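Local structure of esterase D (Cellvibrio japonicus, 2W87) at residues Thr33-Ala44 with Ile109-Leu120; His22-Phe30 with Gly89-Ala97. The protein binds glucuronic acid through its family 35 carbohydrate-binding module, the part described here, and as a whole enzyme probably cleaves feruloyl esters in plant cell walls. One frame throughout, in Å; residues are numbered along the deposited sequence.

Contacts 1 and 2 lie in one all-beta carbohydrate-binding module, their centres about 17 Å apart, and both reach the same bound glucuronic acid. Along the chain their segments alternate: 22-30, 33-44, 89-97, 109-120. Contact 1 pairs strands 40-47 and 106-114 in one sheet and follows them into the loops that carry the sugar-linked calcium ion. Contact 2 joins the loop between strands 16-19 and 30-33 to the turn leading into strand 95-103, an outermost strand of the four-stranded sheet; its loop also holds the second calcium ion. Strands 95-103 and 106-114 follow each other in the chain. Contact 1 meets the sugar through its calcium ion, contact 2 through His22 and Trp91.

Contact 1 of 2, residues Thr33-Ala44 with Ile109-Leu120; sequences TNNAQGAAVVWA and IVQLSATTAEGL. With CA (calcium ion), chain C; GCU (alpha-D-glucopyranuronic acid), chain E.
Thr33 and Leu120 meet beside the calcium ion that joins this contact to the sugar. The amide N of Leu120 donates to Thr33 OG1 at 2.8 Å. That hydroxyl sits between the backbone N and the carbonyl carbon of Thr33 (chi1 57°), which leaves CG2 to pack on Leu120 CB and CD1. Thr33 OG1 also donates to a calcium-bound water, which in turn donates to the carbonyl oxygens of Glu118 and Leu120, so the water is fixed from both segments. The calcium takes Thr33 O at 2.4 Å and O4 and O6A of the glucuronic acid; Asn35 and Asn32 complete the protein's share. Behind this site, Leu120 CD1 touches Val41 CG2 at 3.9 Å, linking the loop to the strands.

There 40-44 and 109-114 run antiparallel. Val41 with Leu112 and Trp43 with Val110 are hydrogen-bonded pairs, and Ala114 N to Ala39 O (2.9 Å) and Gly38 N to Ala114 O continue the pairing into the turn. On the buried side, Trp43 CZ3 brings its ring edge to Leu112 CB at 3.9 Å, while Val41 CG1 lies over a face of the indole; Ile123 and Leu126 of strand 122-129 also touch Trp43. On the other side, Val42 CG1 presses tightly on Ile109 CG2 (3.5 Å). Gln111 extends alongside, its CG on Ala40 CB.

Farther out, Arg67 donates to Leu120 O while itself binding the sugar. The whole is an antiparallel strand pair of a beta-sandwich carbohydrate-binding module, whose end loops form a uronic acid site in which a calcium ion bridges protein and sugar.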
loop_
_atom_site.group_PDB
_atom_site.type_symbol
_atom_site.label_atom_id
_atom_site.label_comp_id
_atom_site.label_asym_id
_atom_site.label_seq_id
_atom_site.Cartn_x
_atom_site.Cartn_y
_atom_site.Cartn_z
ATOM N N THR A 33 -2.071 -10.390 0.690
ATOM C CA THR A 33 -2.783 -10.671 -0.563
ATOM C C THR A 33 -2.785 -12.159 -0.898
ATOM O O THR A 33 -1.826 -12.880 -0.598
ATOM C CB THR A 33 -2.169 -9.945 -1.788
ATOM O OG1 THR A 33 -0.782 -10.294 -1.926
ATOM C CG2 THR A 33 -2.336 -8.440 -1.657
ATOM N N ASN A 34 -3.876 -12.590 -1.520
ATOM C CA ASN A 34 -3.884 -13.790 -2.322
ATOM C C ASN A 34 -2.619 -13.857 -3.157
ATOM O O ASN A 34 -2.131 -12.831 -3.611
ATOM C CB ASN A 34 -5.051 -13.740 -3.318
ATOM C CG ASN A 34 -6.420 -13.816 -2.647
ATOM O OD1 ASN A 34 -6.554 -14.413 -1.582
ATOM N ND2 ASN A 34 -7.450 -13.228 -3.293
ATOM N N ASN A 35 -2.114 -15.064 -3.392
ATOM C CA ASN A 35 -0.958 -15.257 -4.252
ATOM C C ASN A 35 -1.413 -15.389 -5.704
ATOM O O ASN A 35 -1.517 -16.496 -6.253
ATOM C CB ASN A 35 -0.157 -16.461 -3.754
ATOM C CG ASN A 35 0.099 -16.392 -2.248
ATOM O OD1 ASN A 35 0.272 -15.303 -1.686
ATOM N ND2 ASN A 35 0.057 -17.536 -1.586
ATOM N N ALA A 36 -1.697 -14.248 -6.300
ATOM C CA ALA A 36 -2.195 -14.137 -7.650
ATOM C C ALA A 36 -1.829 -12.778 -8.212
ATOM O O ALA A 36 -1.829 -11.766 -7.504
ATOM C CB ALA A 36 -3.701 -14.291 -7.664
ATOM N N GLN A 37 -1.574 -12.742 -9.505
ATOM C CA GLN A 37 -1.321 -11.494 -10.165
ATOM C C GLN A 37 -2.567 -10.624 -10.049
ATOM O O GLN A 37 -3.701 -11.115 -10.124
ATOM C CB GLN A 37 -0.970 -11.751 -11.623
ATOM C CG GLN A 37 -0.488 -10.566 -12.355
ATOM C CD GLN A 37 -0.293 -10.924 -13.802
ATOM O OE1 GLN A 37 0.545 -11.770 -14.129
ATOM N NE2 GLN A 37 -1.110 -10.361 -14.666
ATOM N N GLY A 38 -2.351 -9.346 -9.794
ATOM C CA GLY A 38 -3.428 -8.392 -9.682
ATOM C C GLY A 38 -4.022 -8.261 -8.294
ATOM O O GLY A 38 -4.752 -7.301 -8.021
ATOM N N ALA A 39 -3.740 -9.203 -7.400
ATOM C CA ALA A 39 -4.257 -9.085 -6.031
ATOM C C ALA A 39 -3.782 -7.763 -5.410
ATOM O O ALA A 39 -2.608 -7.416 -5.490
ATOM C CB ALA A 39 -3.854 -10.290 -5.192
ATOM N N ALA A 40 -4.713 -7.036 -4.784
ATOM C CA ALA A 40 -4.471 -5.666 -4.367
ATOM C C ALA A 40 -4.705 -5.360 -2.893
ATOM O O ALA A 40 -5.404 -6.108 -2.154
ATOM C CB ALA A 40 -5.262 -4.701 -5.244
ATOM N N VAL A 41 -4.081 -4.252 -2.475
ATOM C CA VAL A 41 -4.415 -3.569 -1.234
ATOM C C VAL A 41 -4.861 -2.201 -1.661
ATOM O O VAL A 41 -4.230 -1.585 -2.546
ATOM C CB VAL A 41 -3.230 -3.487 -0.231
ATOM C CG1 VAL A 41 -3.692 -2.831 1.092
ATOM C CG2 VAL A 41 -2.676 -4.879 0.018
ATOM N N VAL A 42 -5.943 -1.711 -1.056
ATOM C CA VAL A 42 -6.542 -0.437 -1.469
ATOM C C VAL A 42 -6.774 0.492 -0.275
ATOM O O VAL A 42 -7.299 0.070 0.770
ATOM C CB VAL A 42 -7.882 -0.631 -2.240
ATOM C CG1 VAL A 42 -8.421 0.698 -2.771
ATOM C CG2 VAL A 42 -7.730 -1.634 -3.376
ATOM N N TRP A 43 -6.349 1.746 -0.454
ATOM C CA TRP A 43 -6.544 2.828 0.502
ATOM C C TRP A 43 -7.247 3.979 -0.169
ATOM O O TRP A 43 -7.295 4.077 -1.394
ATOM C CB TRP A 43 -5.209 3.363 1.029
ATOM C CG TRP A 43 -4.301 2.346 1.640
ATOM C CD1 TRP A 43 -4.264 1.977 2.919
ATOM C CD2 TRP A 43 -3.291 1.592 0.961
ATOM N NE1 TRP A 43 -3.296 1.015 3.117
ATOM C CE2 TRP A 43 -2.672 0.771 1.923
ATOM C CE3 TRP A 43 -2.843 1.543 -0.360
ATOM C CZ2 TRP A 43 -1.630 -0.081 1.607
ATOM C CZ3 TRP A 43 -1.795 0.695 -0.667
ATOM C CH2 TRP A 43 -1.214 -0.111 0.302
ATOM N N ALA A 44 -7.730 4.905 0.650
ATOM C CA ALA A 44 -8.384 6.108 0.144
ATOM C C ALA A 44 -7.874 7.313 0.922
ATOM O O ALA A 44 -7.901 7.316 2.154
ATOM C CB ALA A 44 -9.877 6.021 0.281
ATOM N N ILE A 109 -8.337 7.127 -4.503
ATOM C CA ILE A 109 -8.340 5.715 -4.185
ATOM C C ILE A 109 -7.040 5.146 -4.748
ATOM O O ILE A 109 -6.790 5.184 -5.947
ATOM C CB ILE A 109 -9.606 4.992 -4.729
ATOM C CG1 ILE A 109 -10.861 5.591 -4.074
ATOM C CG2 ILE A 109 -9.545 3.520 -4.447
ATOM C CD1 ILE A 109 -12.169 5.107 -4.681
ATOM N N VAL A 110 -6.191 4.695 -3.846
ATOM C CA VAL A 110 -4.876 4.193 -4.177
ATOM C C VAL A 110 -4.893 2.655 -4.136
ATOM O O VAL A 110 -5.139 2.067 -3.091
ATOM C CB VAL A 110 -3.855 4.744 -3.185
ATOM C CG1 VAL A 110 -2.474 4.131 -3.454
ATOM C CG2 VAL A 110 -3.826 6.274 -3.247
ATOM N N GLN A 111 -4.687 2.021 -5.280
ATOM C CA GLN A 111 -4.681 0.569 -5.379
ATOM C C GLN A 111 -3.282 0.083 -5.719
ATOM O O GLN A 111 -2.741 0.418 -6.781
ATOM C CB GLN A 111 -5.697 0.083 -6.421
ATOM C CG GLN A 111 -5.683 -1.411 -6.651
ATOM C CD GLN A 111 -6.924 -1.958 -7.385
ATOM O OE1 GLN A 111 -7.982 -1.341 -7.398
ATOM N NE2 GLN A 111 -6.775 -3.131 -8.003
ATOM N N LEU A 112 -2.708 -0.704 -4.813
ATOM C CA LEU A 112 -1.437 -1.355 -5.039
ATOM C C LEU A 112 -1.731 -2.822 -5.392
ATOM O O LEU A 112 -2.279 -3.553 -4.580
ATOM C CB LEU A 112 -0.571 -1.239 -3.801
ATOM C CG LEU A 112 0.761 -1.986 -3.821
ATOM C CD1 LEU A 112 1.694 -1.298 -4.785
ATOM C CD2 LEU A 112 1.371 -2.097 -2.403
ATOM N N SER A 113 -1.376 -3.234 -6.608
ATOM C CA SER A 113 -1.704 -4.555 -7.118
ATOM C C SER A 113 -0.445 -5.336 -7.501
ATOM O O SER A 113 0.505 -4.764 -8.044
ATOM C CB SER A 113 -2.624 -4.452 -8.347
ATOM O OG SER A 113 -3.758 -3.623 -8.113
ATOM N N ALA A 114 -0.460 -6.635 -7.238
ATOM C CA ALA A 114 0.651 -7.505 -7.569
ATOM C C ALA A 114 0.900 -7.577 -9.069
ATOM O O ALA A 114 -0.041 -7.739 -9.837
ATOM C CB ALA A 114 0.337 -8.870 -7.064
ATOM N N THR A 115 2.158 -7.467 -9.486
ATOM C CA THR A 115 2.525 -7.663 -10.892
ATOM C C THR A 115 2.898 -9.110 -11.228
ATOM O O THR A 115 3.000 -9.439 -12.408
ATOM C CB THR A 115 3.749 -6.821 -11.294
ATOM O OG1 THR A 115 4.862 -7.198 -10.494
ATOM C CG2 THR A 115 3.506 -5.372 -11.111
ATOM N N THR A 116 3.169 -9.932 -10.224
ATOM C CA THR A 116 3.550 -11.330 -10.414
ATOM C C THR A 116 2.537 -12.275 -9.765
ATOM O O THR A 116 1.705 -11.851 -8.951
ATOM C CB THR A 116 4.945 -11.650 -9.798
ATOM O OG1 THR A 116 4.824 -11.850 -8.380
ATOM C CG2 THR A 116 5.984 -10.571 -10.100
ATOM N N ALA A 117 2.632 -13.561 -10.108
ATOM C CA ALA A 117 1.689 -14.575 -9.628
ATOM C C ALA A 117 1.816 -14.864 -8.150
ATOM O O ALA A 117 0.965 -15.555 -7.591
ATOM C CB ALA A 117 1.835 -15.884 -10.436
ATOM N N GLU A 118 2.876 -14.358 -7.508
ATOM C CA GLU A 118 3.068 -14.554 -6.070
ATOM C C GLU A 118 2.224 -13.582 -5.241
ATOM O O GLU A 118 2.121 -13.732 -4.034
ATOM C CB GLU A 118 4.528 -14.372 -5.674
ATOM C CG GLU A 118 5.467 -15.411 -6.236
ATOM C CD GLU A 118 6.778 -15.460 -5.467
ATOM O OE1 GLU A 118 6.792 -15.994 -4.328
ATOM O OE2 GLU A 118 7.803 -15.007 -6.026
ATOM N N GLY A 119 1.615 -12.605 -5.889
ATOM C CA GLY A 119 0.873 -11.595 -5.159
ATOM C C GLY A 119 1.845 -10.551 -4.636
ATOM O O GLY A 119 2.990 -10.446 -5.098
ATOM N N LEU A 120 1.392 -9.757 -3.675
ATOM C CA LEU A 120 2.244 -8.760 -3.051
ATOM C C LEU A 120 3.035 -9.318 -1.880
ATOM O O LEU A 120 2.765 -10.406 -1.396
ATOM C CB LEU A 120 1.387 -7.586 -2.551
ATOM C CG LEU A 120 0.776 -6.684 -3.617
ATOM C CD1 LEU A 120 -0.164 -5.642 -2.922
ATOM C CD2 LEU A 120 1.854 -5.977 -4.421
HETATM CA CA CA C . 0.264 -13.610 0.304
HETATM C C1 GCU E . 3.352 -17.588 3.762
HETATM C C2 GCU E . 3.389 -16.452 4.784
HETATM C C3 GCU E . 2.326 -15.419 4.423
HETATM C C4 GCU E . 2.654 -14.867 3.050
HETATM C C5 GCU E . 2.701 -16.038 2.057
HETATM C C6 GCU E . 3.082 -15.593 0.652
HETATM O O1 GCU E . 2.037 -18.141 3.818
HETATM O O2 GCU E . 3.112 -16.969 6.075
HETATM O O3 GCU E . 2.290 -14.358 5.379
HETATM O O4 GCU E . 1.654 -13.919 2.596
HETATM O O5 GCU E . 3.675 -16.994 2.473
HETATM O O6A GCU E . 2.458 -14.622 0.198
HETATM O O6B GCU E . 3.975 -16.215 0.028
HETATM O O HOH W 1 1.060 -12.557 -1.782
HETATM O O HOH W 2 1.166 -11.358 0.791
HETATM O O HOH W 3 -0.907 -15.681 0.809
#

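Contact 2 of 2, residues His22-Phe30 with Gly89-Ala97; sequences HTGFTGSGF and GAWTTWQTA. With CA (calcium ion), chain D; GCU (alpha-D-glucopyranuronic acid), chain E.
Trp91 sets its CB squarely over the His22 imidazole, a CH-pi contact at 3.5 Å from the ring centroid, in the loops that form the sugar-binding end of this beta-sandwich module. With CG anti to the carbonyl carbon (chi1 -64°), CB stays over the imidazole while the indole is carried to the sugar. Trp91 CG still lies near His22 NE2, and the five-membered ring makes an offset stack with the imidazole (planes at 19°). Farther along, NE1 and CE2 approach C2 and O5 of the glucuronic acid, CZ2 comes to O6B, and CH2 meets C6 and C4. His22 reaches the same sugar edge-on, NE2 hydrogen-bonding to O2 at 2.8 Å and O3 at 3.2 Å; Arg67 and Asn122 bind it from outside the two segments.

Trp94 fastens the rest of the loop. Gly24 O and the backbone N of Phe25 lie over one indole face, while Trp94 CH2 meets Phe30 CD2 at 3.7 Å. Past Phe25, a type II' turn presents Thr26 O and Gly29 O to the second calcium ion. The indole's polar edge is held by a nearly straight bond lying in its own plane: Trp94 NE1 donates to Thr23 O at 2.9 Å, with an N-H...O angle of 174°.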
loop_
_atom_site.group_PDB
_atom_site.type_symbol
_atom_site.label_atom_id
_atom_site.label_comp_id
_atom_site.label_asym_id
_atom_site.label_seq_id
_atom_site.Cartn_x
_atom_site.Cartn_y
_atom_site.Cartn_z
ATOM N N HIS A 22 2.954 -13.016 11.935
ATOM C CA HIS A 22 4.392 -12.771 11.876
ATOM C C HIS A 22 4.652 -11.496 12.658
ATOM O O HIS A 22 3.955 -10.517 12.466
ATOM C CB HIS A 22 4.862 -12.544 10.434
ATOM C CG HIS A 22 4.628 -13.703 9.522
ATOM N ND1 HIS A 22 5.218 -14.933 9.719
ATOM C CD2 HIS A 22 3.913 -13.803 8.377
ATOM C CE1 HIS A 22 4.857 -15.748 8.742
ATOM N NE2 HIS A 22 4.055 -15.089 7.921
ATOM N N THR A 23 5.675 -11.487 13.503
ATOM C CA THR A 23 5.941 -10.314 14.312
ATOM C C THR A 23 6.460 -9.142 13.488
ATOM O O THR A 23 6.928 -9.317 12.374
ATOM C CB THR A 23 6.952 -10.655 15.427
ATOM O OG1 THR A 23 8.151 -11.174 14.845
ATOM C CG2 THR A 23 6.345 -11.699 16.403
ATOM N N GLY A 24 6.327 -7.946 14.044
ATOM C CA GLY A 24 7.048 -6.762 13.577
ATOM C C GLY A 24 6.187 -5.721 12.878
ATOM O O GLY A 24 6.681 -4.657 12.540
ATOM N N PHE A 25 4.904 -6.040 12.674
ATOM C CA PHE A 25 3.950 -5.120 12.065
ATOM C C PHE A 25 3.566 -4.066 13.106
ATOM O O PHE A 25 3.920 -4.183 14.292
ATOM C CB PHE A 25 2.690 -5.850 11.625
ATOM C CG PHE A 25 2.022 -6.617 12.740
ATOM C CD1 PHE A 25 1.159 -5.983 13.607
ATOM C CD2 PHE A 25 2.278 -7.956 12.916
ATOM C CE1 PHE A 25 0.574 -6.670 14.657
ATOM C CE2 PHE A 25 1.692 -8.645 13.932
ATOM C CZ PHE A 25 0.816 -7.978 14.804
ATOM N N THR A 26 2.819 -3.059 12.662
ATOM C CA THR A 26 2.302 -2.007 13.506
ATOM C C THR A 26 0.778 -2.008 13.319
ATOM O O THR A 26 0.276 -2.625 12.393
ATOM C CB THR A 26 2.939 -0.644 13.180
ATOM O OG1 THR A 26 2.760 -0.312 11.804
ATOM C CG2 THR A 26 4.438 -0.667 13.484
ATOM N N GLY A 27 0.030 -1.372 14.213
ATOM C CA GLY A 27 -1.419 -1.531 14.180
ATOM C C GLY A 27 -1.832 -2.938 14.564
ATOM O O GLY A 27 -1.111 -3.609 15.284
ATOM N N SER A 28 -2.996 -3.396 14.097
ATOM C CA SER A 28 -3.498 -4.693 14.482
ATOM C C SER A 28 -3.009 -5.839 13.577
ATOM O O SER A 28 -3.299 -7.018 13.832
ATOM C CB SER A 28 -5.020 -4.678 14.543
ATOM O OG SER A 28 -5.569 -4.255 13.302
ATOM N N GLY A 29 -2.249 -5.516 12.531
ATOM C CA GLY A 29 -1.743 -6.562 11.647
ATOM C C GLY A 29 -1.141 -6.043 10.346
ATOM O O GLY A 29 -0.530 -4.981 10.301
ATOM N N PHE A 30 -1.332 -6.824 9.294
ATOM C CA PHE A 30 -0.825 -6.497 7.974
ATOM C C PHE A 30 -1.729 -7.120 6.929
ATOM O O PHE A 30 -2.447 -8.078 7.211
ATOM C CB PHE A 30 0.608 -6.993 7.814
ATOM C CG PHE A 30 0.809 -8.449 8.156
ATOM C CD1 PHE A 30 0.569 -9.441 7.224
ATOM C CD2 PHE A 30 1.256 -8.823 9.412
ATOM C CE1 PHE A 30 0.767 -10.766 7.538
ATOM C CE2 PHE A 30 1.465 -10.140 9.729
ATOM C CZ PHE A 30 1.224 -11.118 8.796
ATOM N N GLY A 89 14.077 -10.836 3.335
ATOM C CA GLY A 89 14.826 -11.913 3.971
ATOM C C GLY A 89 14.045 -12.797 4.932
ATOM O O GLY A 89 14.531 -13.858 5.330
ATOM N N ALA A 90 12.843 -12.369 5.327
ATOM C CA ALA A 90 12.004 -13.121 6.230
ATOM C C ALA A 90 10.652 -12.431 6.331
ATOM O O ALA A 90 10.567 -11.233 6.130
ATOM C CB ALA A 90 12.649 -13.189 7.621
ATOM N N TRP A 91 9.613 -13.185 6.683
ATOM C CA TRP A 91 8.293 -12.587 6.877
ATOM C C TRP A 91 8.218 -11.721 8.138
ATOM O O TRP A 91 7.244 -10.992 8.364
ATOM C CB TRP A 91 7.191 -13.660 6.898
ATOM C CG TRP A 91 7.076 -14.361 5.610
ATOM C CD1 TRP A 91 7.430 -15.655 5.327
ATOM C CD2 TRP A 91 6.614 -13.795 4.371
ATOM N NE1 TRP A 91 7.192 -15.930 4.010
ATOM C CE2 TRP A 91 6.690 -14.812 3.396
ATOM C CE3 TRP A 91 6.122 -12.547 4.000
ATOM C CZ2 TRP A 91 6.314 -14.605 2.066
ATOM C CZ3 TRP A 91 5.745 -12.338 2.667
ATOM C CH2 TRP A 91 5.832 -13.358 1.719
ATOM N N THR A 92 9.255 -11.809 8.968
ATOM C CA THR A 92 9.342 -11.012 10.175
ATOM C C THR A 92 10.248 -9.789 10.032
ATOM O O THR A 92 10.401 -9.042 10.983
ATOM C CB THR A 92 9.863 -11.895 11.327
ATOM O OG1 THR A 92 11.006 -12.634 10.886
ATOM C CG2 THR A 92 8.770 -12.879 11.744
ATOM N N THR A 93 10.835 -9.587 8.857
ATOM C CA THR A 93 11.710 -8.449 8.570
ATOM C C THR A 93 10.950 -7.512 7.664
ATOM O O THR A 93 10.490 -7.909 6.585
ATOM C CB THR A 93 13.035 -8.862 7.896
ATOM O OG1 THR A 93 13.801 -9.620 8.837
ATOM C CG2 THR A 93 13.833 -7.625 7.423
ATOM N N TRP A 94 10.786 -6.285 8.150
ATOM C CA TRP A 94 10.020 -5.270 7.473
ATOM C C TRP A 94 10.936 -4.206 6.933
ATOM O O TRP A 94 11.912 -3.814 7.595
ATOM C CB TRP A 94 9.005 -4.660 8.424
ATOM C CG TRP A 94 8.093 -5.685 9.013
ATOM C CD1 TRP A 94 8.341 -6.486 10.087
ATOM C CD2 TRP A 94 6.800 -6.074 8.516
ATOM N NE1 TRP A 94 7.279 -7.325 10.307
ATOM C CE2 TRP A 94 6.322 -7.098 9.355
ATOM C CE3 TRP A 94 6.004 -5.650 7.449
ATOM C CZ2 TRP A 94 5.089 -7.716 9.161
ATOM C CZ3 TRP A 94 4.744 -6.263 7.260
ATOM C CH2 TRP A 94 4.314 -7.286 8.114
ATOM N N GLN A 95 10.622 -3.715 5.750
ATOM C CA GLN A 95 11.359 -2.610 5.142
ATOM C C GLN A 95 10.322 -1.627 4.559
ATOM O O GLN A 95 9.097 -1.880 4.596
ATOM C CB GLN A 95 12.303 -3.150 4.072
ATOM C CG GLN A 95 13.322 -4.111 4.573
ATOM C CD GLN A 95 14.292 -3.563 5.602
ATOM O OE1 GLN A 95 14.401 -2.357 5.808
ATOM N NE2 GLN A 95 15.009 -4.462 6.259
ATOM N N THR A 96 10.803 -0.524 4.011
ATOM C CA THR A 96 9.918 0.390 3.331
ATOM C C THR A 96 10.296 0.572 1.875
ATOM O O THR A 96 11.470 0.448 1.470
ATOM C CB THR A 96 9.856 1.774 3.997
ATOM O OG1 THR A 96 11.162 2.360 4.039
ATOM C CG2 THR A 96 9.271 1.680 5.417
ATOM N N ALA A 97 9.279 0.881 1.086
ATOM C CA ALA A 97 9.477 1.352 -0.272
ATOM C C ALA A 97 8.837 2.729 -0.317
ATOM O O ALA A 97 7.808 2.960 0.298
ATOM C CB ALA A 97 8.835 0.419 -1.290
HETATM CA CA CA D . -0.364 -2.606 10.130
HETATM C C1 GCU E . 3.352 -17.588 3.762
HETATM C C2 GCU E . 3.389 -16.452 4.784
HETATM C C3 GCU E . 2.326 -15.419 4.423
HETATM C C4 GCU E . 2.654 -14.867 3.050
HETATM C C5 GCU E . 2.701 -16.038 2.057
HETATM C C6 GCU E . 3.082 -15.593 0.652
HETATM O O1 GCU E . 2.037 -18.141 3.818
HETATM O O2 GCU E . 3.112 -16.969 6.075
HETATM O O3 GCU E . 2.290 -14.358 5.379
HETATM O O4 GCU E . 1.654 -13.919 2.596
HETATM O O5 GCU E . 3.675 -16.994 2.473
HETATM O O6A GCU E . 2.458 -14.622 0.198
HETATM O O6B GCU E . 3.975 -16.215 0.028
HETATM O O HOH W 4 9.458 -9.095 13.968
#